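Phi class glutathione transferase GSTF1 (Populus tremula x Populus tremuloides, PDB 4RI6) binds glutathione and probably catalyses its conjugation to electrophilic substrates of the RX type, with release of a halide anion. Local coordinates at residues Y89-D92 against I93-A97; G183-F186 against T187-N191. All blocks are in the same frame, centred on the assembly; numbering follows the deposited sequence. Where two conformers were deposited one is given.

Contact 1 of 2, residues Y89-D92 against I93-A97; sequences YGTD and ILSKA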
ATOM      1  N   TYR A  89     -15.215  -5.089  -3.258  1.00 23.20           N
ATOM      2  CA  TYR A  89     -14.065  -5.560  -2.478  1.00 23.14           C
ATOM      3  C   TYR A  89     -14.399  -6.935  -1.899  1.00 24.30           C
ATOM      4  O   TYR A  89     -14.042  -7.273  -0.766  1.00 25.37           O
ATOM      5  CB  TYR A  89     -13.697  -4.547  -1.385  1.00 23.07           C
ATOM      6  CG  TYR A  89     -12.198  -4.304  -1.201  1.00 23.09           C
ATOM      7  CD1 TYR A  89     -11.305  -5.354  -1.017  1.00 23.40           C
ATOM      8  CD2 TYR A  89     -11.688  -3.010  -1.190  1.00 23.58           C
ATOM      9  CE1 TYR A  89      -9.950  -5.118  -0.835  1.00 22.89           C
ATOM     10  CE2 TYR A  89     -10.340  -2.768  -1.031  1.00 22.76           C
ATOM     11  CZ  TYR A  89      -9.474  -3.812  -0.838  1.00 22.13           C
ATOM     12  OH  TYR A  89      -8.135  -3.532  -0.654  1.00 20.92           O
ATOM     13  N   GLY A  90     -15.078  -7.734  -2.715  1.00 25.05           N
ATOM     14  CA  GLY A  90     -15.483  -9.075  -2.332  1.00 26.49           C
ATOM     15  C   GLY A  90     -16.696  -9.106  -1.422  1.00 27.62           C
ATOM     16  O   GLY A  90     -17.253  -8.066  -1.070  1.00 28.62           O
ATOM     17  N   THR A  91     -17.090 -10.313  -1.025  1.00 27.94           N
ATOM     18  CA  THR A  91     -18.256 -10.500  -0.165  1.00 29.26           C
ATOM     19  C   THR A  91     -17.973 -11.405   1.016  1.00 29.04           C
ATOM     20  O   THR A  91     -18.876 -11.718   1.791  1.00 30.34           O
ATOM     21  CB  THR A  91     -19.418 -11.106  -0.945  1.00 31.44           C
ATOM     22  OG1 THR A  91     -19.029 -12.406  -1.413  1.00 31.62           O
ATOM     23  CG2 THR A  91     -19.782 -10.214  -2.117  1.00 31.85           C
ATOM     24  N   ASP A  92     -16.734 -11.860   1.135  1.00 26.95           N
ATOM     25  CA  ASP A  92     -16.331 -12.645   2.296  1.00 27.08           C
ATOM     26  C   ASP A  92     -14.821 -12.585   2.446  1.00 26.18           C
ATOM     27  O   ASP A  92     -14.149 -11.902   1.681  1.00 26.26           O
ATOM     28  CB  ASP A  92     -16.847 -14.105   2.214  1.00 29.22           C
ATOM     29  CG  ASP A  92     -16.379 -14.870   0.970  1.00 31.35           C
ATOM     30  OD1 ASP A  92     -15.423 -14.476   0.287  1.00 30.88           O
ATOM     31  OD2 ASP A  92     -16.998 -15.912   0.670  1.00 34.67           O
ATOM     32  N   ILE A  93     -14.305 -13.269   3.455  1.00 26.32           N
ATOM     33  CA  ILE A  93     -12.892 -13.183   3.805  1.00 27.32           C
ATOM     34  C   ILE A  93     -11.996 -13.558   2.630  1.00 25.50           C
ATOM     35  O   ILE A  93     -11.039 -12.850   2.319  1.00 24.07           O
ATOM     36  CB  ILE A  93     -12.587 -14.080   5.024  1.00 29.85           C
ATOM     37  CG1 ILE A  93     -13.265 -13.490   6.260  1.00 31.85           C
ATOM     38  CG2 ILE A  93     -11.081 -14.196   5.278  1.00 30.52           C
ATOM     39  CD1 ILE A  93     -13.247 -14.375   7.489  1.00 32.38           C
ATOM     40  N   LEU A  94     -12.313 -14.659   1.965  1.00 24.70           N
ATOM     41  CA  LEU A  94     -11.444 -15.163   0.904  1.00 24.12           C
ATOM     42  C   LEU A  94     -11.494 -14.297  -0.342  1.00 22.73           C
ATOM     43  O   LEU A  94     -10.450 -14.000  -0.936  1.00 22.70           O
ATOM     44  CB  LEU A  94     -11.807 -16.607   0.556  1.00 25.63           C
ATOM     45  CG  LEU A  94     -11.384 -17.592   1.647  1.00 26.51           C
ATOM     46  CD1 LEU A  94     -12.108 -18.921   1.520  1.00 27.38           C
ATOM     47  CD2 LEU A  94      -9.884 -17.817   1.630  1.00 26.22           C
ATOM     48  N   SER A  95     -12.689 -13.880  -0.744  1.00 23.04           N
ATOM     49  CA  SER A  95     -12.789 -13.079  -1.954  1.00 22.93           C
ATOM     50  C   SER A  95     -12.182 -11.700  -1.745  1.00 22.07           C
ATOM     51  O   SER A  95     -11.581 -11.151  -2.669  1.00 21.43           O
ATOM     52  CB  SER A  95     -14.244 -12.952  -2.423  1.00 23.52           C
ATOM     53  OG  SER A  95     -15.089 -12.494  -1.397  1.00 24.67           O
ATOM     54  N   LYS A  96     -12.328 -11.159  -0.536  1.00 21.88           N
ATOM     55  CA  LYS A  96     -11.727  -9.884  -0.174  1.00 21.78           C
ATOM     56  C   LYS A  96     -10.205  -9.974  -0.258  1.00 20.61           C
ATOM     57  O   LYS A  96      -9.570  -9.113  -0.855  1.00 20.59           O
ATOM     58  CB  LYS A  96     -12.166  -9.456   1.223  1.00 23.00           C
ATOM     59  CG  LYS A  96     -11.619  -8.085   1.669  1.00 24.57           C
ATOM     60  CD  LYS A  96     -12.196  -7.639   3.015  1.00 29.12           C
ATOM     61  CE  LYS A  96     -11.703  -6.245   3.364  1.00 33.39           C
ATOM     62  NZ  LYS A  96     -12.003  -5.853   4.764  1.00 36.40           N
ATOM     63  N   ALA A  97      -9.625 -11.020   0.326  1.00 19.80           N
ATOM     64  CA  ALA A  97      -8.170 -11.170   0.337  1.00 19.81           C
ATOM     65  C   ALA A  97      -7.630 -11.362  -1.069  1.00 18.49           C
ATOM     66  O   ALA A  97      -6.588 -10.817  -1.448  1.00 18.36           O
ATOM     67  CB  ALA A  97      -7.774 -12.331   1.199  1.00 19.69           C
TER
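D92 and S95 meet in an N-cap at the start of helix 93-122, where the linker from the thioredoxin-like domain of this glutathione transferase turns into the helical domain. The first helical residues, I93 and L94, carry their side chains to the dimer interface, packing on D78 and Y75 of the second subunit. S95 comes next and meets the loop most closely. Its backbone N donates to D92 OD1 at 3.0 Å, arriving nearly in line with the C-O bond, while its OG donates to the same oxygen at 2.6 Å from above the carboxylate plane. Two donors on one oxygen should restrict the carboxylate's rotation. With chi1 at 53°, S95 OG folds back between its own backbone N and carbonyl carbon, a setting from which it also accepts from T91 N at 3.0 Å (159° at the hydrogen). One hydroxyl thus joins cap and preceding loop. G90, at positive phi and without a side chain, passes close by, its CA 3.6 Å from S95 OG. With an alanine at S95, T91 N would probably lose its acceptor and D92 OD1 one of its two donors. K96 closes the first helical turn, its N bonding to D92 O at 3.0 Å. The buried Y89, against which its side chain lies, is held at its far end, where OH bonds to D100 and R74, and its ring meets F164. K96 CG stands anti to the backbone N (chi1 -178°); beyond it the extended chain leads away, while CG itself is set 3.8 Å from Y89 CD1, obliquely to the ring.

Contact 2 of 2, residues G183-F186 against T187-N191; sequences GYLF and TSRKN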
ATOM      1  N   GLY A 183       0.922   5.816 -23.631  1.00 20.86           N
ATOM      2  CA  GLY A 183      -0.240   4.948 -23.690  1.00 20.80           C
ATOM      3  C   GLY A 183       0.046   3.608 -24.318  1.00 21.15           C
ATOM      4  O   GLY A 183      -0.629   2.634 -23.984  1.00 20.40           O
ATOM      5  N   TYR A 184       1.054   3.550 -25.194  1.00 21.92           N
ATOM      6  CA  TYR A 184       1.472   2.287 -25.809  1.00 21.16           C
ATOM      7  C   TYR A 184       1.774   1.194 -24.768  1.00 19.58           C
ATOM      8  O   TYR A 184       1.676   0.005 -25.058  1.00 19.42           O
ATOM      9  CB  TYR A 184       2.713   2.489 -26.698  1.00 21.31           C
ATOM     10  CG  TYR A 184       3.998   2.837 -25.965  1.00 21.34           C
ATOM     11  CD1 TYR A 184       4.848   1.848 -25.477  1.00 22.17           C
ATOM     12  CD2 TYR A 184       4.369   4.154 -25.761  1.00 21.53           C
ATOM     13  CE1 TYR A 184       6.018   2.171 -24.801  1.00 22.95           C
ATOM     14  CE2 TYR A 184       5.544   4.478 -25.091  1.00 23.82           C
ATOM     15  CZ  TYR A 184       6.365   3.488 -24.618  1.00 24.62           C
ATOM     16  OH  TYR A 184       7.537   3.808 -23.948  1.00 27.30           O
ATOM     17  N   LEU A 185       2.157   1.588 -23.558  1.00 18.75           N
ATOM     18  CA  LEU A 185       2.445   0.605 -22.519  1.00 18.75           C
ATOM     19  C   LEU A 185       1.239  -0.285 -22.258  1.00 18.74           C
ATOM     20  O   LEU A 185       1.378  -1.493 -22.007  1.00 18.73           O
ATOM     21  CB  LEU A 185       2.880   1.295 -21.216  1.00 19.11           C
ATOM     22  CG  LEU A 185       4.251   1.947 -21.246  1.00 20.33           C
ATOM     23  CD1 LEU A 185       4.420   2.857 -20.060  1.00 21.67           C
ATOM     24  CD2 LEU A 185       5.344   0.862 -21.277  1.00 21.70           C
ATOM     25  N   PHE A 186       0.059   0.319 -22.350  1.00 18.61           N
ATOM     26  CA  PHE A 186      -1.200  -0.386 -22.152  1.00 18.76           C
ATOM     27  C   PHE A 186      -1.757  -0.917 -23.474  1.00 19.34           C
ATOM     28  O   PHE A 186      -2.184  -2.068 -23.560  1.00 20.74           O
ATOM     29  CB  PHE A 186      -2.213   0.547 -21.491  1.00 18.78           C
ATOM     30  CG  PHE A 186      -1.798   1.002 -20.110  1.00 18.01           C
ATOM     31  CD1 PHE A 186      -0.909   2.053 -19.932  1.00 18.06           C
ATOM     32  CD2 PHE A 186      -2.292   0.361 -18.987  1.00 19.02           C
ATOM     33  CE1 PHE A 186      -0.535   2.455 -18.643  1.00 18.15           C
ATOM     34  CE2 PHE A 186      -1.921   0.757 -17.715  1.00 18.87           C
ATOM     35  CZ  PHE A 186      -1.048   1.802 -17.545  1.00 18.39           C
ATOM     36  N   THR A 187      -1.727  -0.089 -24.512  1.00 19.05           N
ATOM     37  CA  THR A 187      -2.460  -0.429 -25.731  1.00 21.28           C
ATOM     38  C   THR A 187      -1.720  -1.442 -26.603  1.00 21.19           C
ATOM     39  O   THR A 187      -2.356  -2.098 -27.408  1.00 23.17           O
ATOM     40  CB  THR A 187      -2.785   0.821 -26.583  1.00 23.41           C
ATOM     41  OG1 THR A 187      -1.573   1.433 -27.039  1.00 24.33           O
ATOM     42  CG2 THR A 187      -3.598   1.824 -25.768  1.00 23.72           C
ATOM     43  N   SER A 188      -0.395  -1.591 -26.426  1.00 20.83           N
ATOM     44  CA  SER A 188       0.403  -2.542 -27.223  1.00 20.36           C
ATOM     45  C   SER A 188       0.376  -3.969 -26.672  1.00 20.62           C
ATOM     46  O   SER A 188       0.882  -4.901 -27.307  1.00 23.17           O
ATOM     47  CB  SER A 188       1.857  -2.092 -27.326  1.00 21.80           C
ATOM     48  OG  SER A 188       2.549  -2.288 -26.101  1.00 23.23           O
ATOM     49  N   ARG A 189      -0.239  -4.131 -25.512  1.00 19.07           N
ATOM     50  CA  ARG A 189      -0.361  -5.424 -24.841  1.00 18.88           C
ATOM     51  C   ARG A 189      -1.828  -5.845 -24.933  1.00 19.28           C
ATOM     52  O   ARG A 189      -2.696  -5.203 -24.365  1.00 20.59           O
ATOM     53  CB  ARG A 189       0.102  -5.297 -23.383  1.00 18.46           C
ATOM     54  CG  ARG A 189       1.605  -5.160 -23.247  1.00 19.10           C
ATOM     55  CD  ARG A 189       2.051  -4.819 -21.810  1.00 18.72           C
ATOM     56  NE  ARG A 189       3.502  -4.888 -21.750  1.00 18.42           N
ATOM     57  CZ  ARG A 189       4.326  -3.938 -22.173  1.00 19.08           C
ATOM     58  NH1 ARG A 189       3.866  -2.763 -22.579  1.00 19.47           N
ATOM     59  NH2 ARG A 189       5.618  -4.174 -22.206  1.00 18.51           N
ATOM     60  N   LYS A 190      -2.118  -6.906 -25.672  1.00 18.78           N
ATOM     61  CA  LYS A 190      -3.502  -7.163 -26.049  0.63 21.02           C
ATOM     62  C   LYS A 190      -4.426  -7.446 -24.864  1.00 19.25           C
ATOM     63  O   LYS A 190      -5.519  -6.898 -24.809  1.00 19.37           O
ATOM     64  CB  LYS A 190      -3.587  -8.304 -27.086  0.63 24.86           C
ATOM     65  CG  LYS A 190      -3.414  -9.726 -26.581  0.63 27.98           C
ATOM     66  CD  LYS A 190      -3.802 -10.731 -27.664  0.63 30.34           C
ATOM     67  CE  LYS A 190      -3.685 -12.161 -27.159  0.63 31.31           C
ATOM     68  NZ  LYS A 190      -2.264 -12.565 -27.023  0.63 33.51           N
ATOM     69  N   ASN A 191      -4.017  -8.265 -23.907  1.00 17.07           N
ATOM     70  CA  ASN A 191      -4.899  -8.527 -22.767  1.00 16.35           C
ATOM     71  C   ASN A 191      -5.024  -7.303 -21.854  1.00 16.94           C
ATOM     72  O   ASN A 191      -6.100  -7.017 -21.354  1.00 16.82           O
ATOM     73  CB  ASN A 191      -4.417  -9.730 -21.958  1.00 16.78           C
ATOM     74  CG  ASN A 191      -4.379 -11.005 -22.761  1.00 18.33           C
ATOM     75  OD1 ASN A 191      -5.157 -11.198 -23.702  1.00 19.46           O
ATOM     76  ND2 ASN A 191      -3.465 -11.884 -22.394  1.00 19.68           N
TER
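This is a local contact at a helix-to-helix junction, where the short helix 184-187 of the all-helical glutathione transferase domain ends and helix 190-200 begins, with S188 and R189 holding on to the carbonyls of Y184 and L185. The contact is structural and lies away from the glutathione-binding residues. G183 O is shared by F186 N and T187 N, the latter at 3.0 Å, an ordinary backbone turn. The next carbonyl, Y184 O, is gripped twice by one residue: S188 N reaches it at 3.0 Å and S188 OG at 2.7 Å, from opposite faces of the carbonyl plane. A chi1 of 74° turns the S188 hydroxyl back over the preceding turn, toward Y184 O. R189, the N-cap residue of the following helix, sends its side chain back to serve the third carbonyl. Its chain runs extended from CG to NE alongside L185, with NH1 4.1 Å from CD2 of that leucine. The guanidinium has a second anchor, since NE forms a salt bridge with D145 on helix 130-150, and this probably fixes its orientation. The buried ring of F186 packs on L176 and V177 of helix 164-179. R189 NH1 meets L185 O at 2.9 Å in the carbonyl plane, on a lone pair, with a C=O...N angle of 119°.

How the contacts relate
From the N terminus, the chain builds the thioredoxin-like sheet, passes through helix 69-79 and enters a loop. Contact 1 closes the end of that loop onto the long helix 93-122, beside the dimer interface. Helices 130-150 and 164-179 follow before contact 2 opens at the short helix 184-187 and turns the chain into helix 190-200. The two neither nest nor cross; they stand in series, with centres about 29 Å apart and no touch. Contact 1 thus works at the entrance to the helical domain, while contact 2 redirects the chain late within it, beside helices 130-150 and 164-179. Both illustrate how side chains close to a helix end can serve backbone groups there.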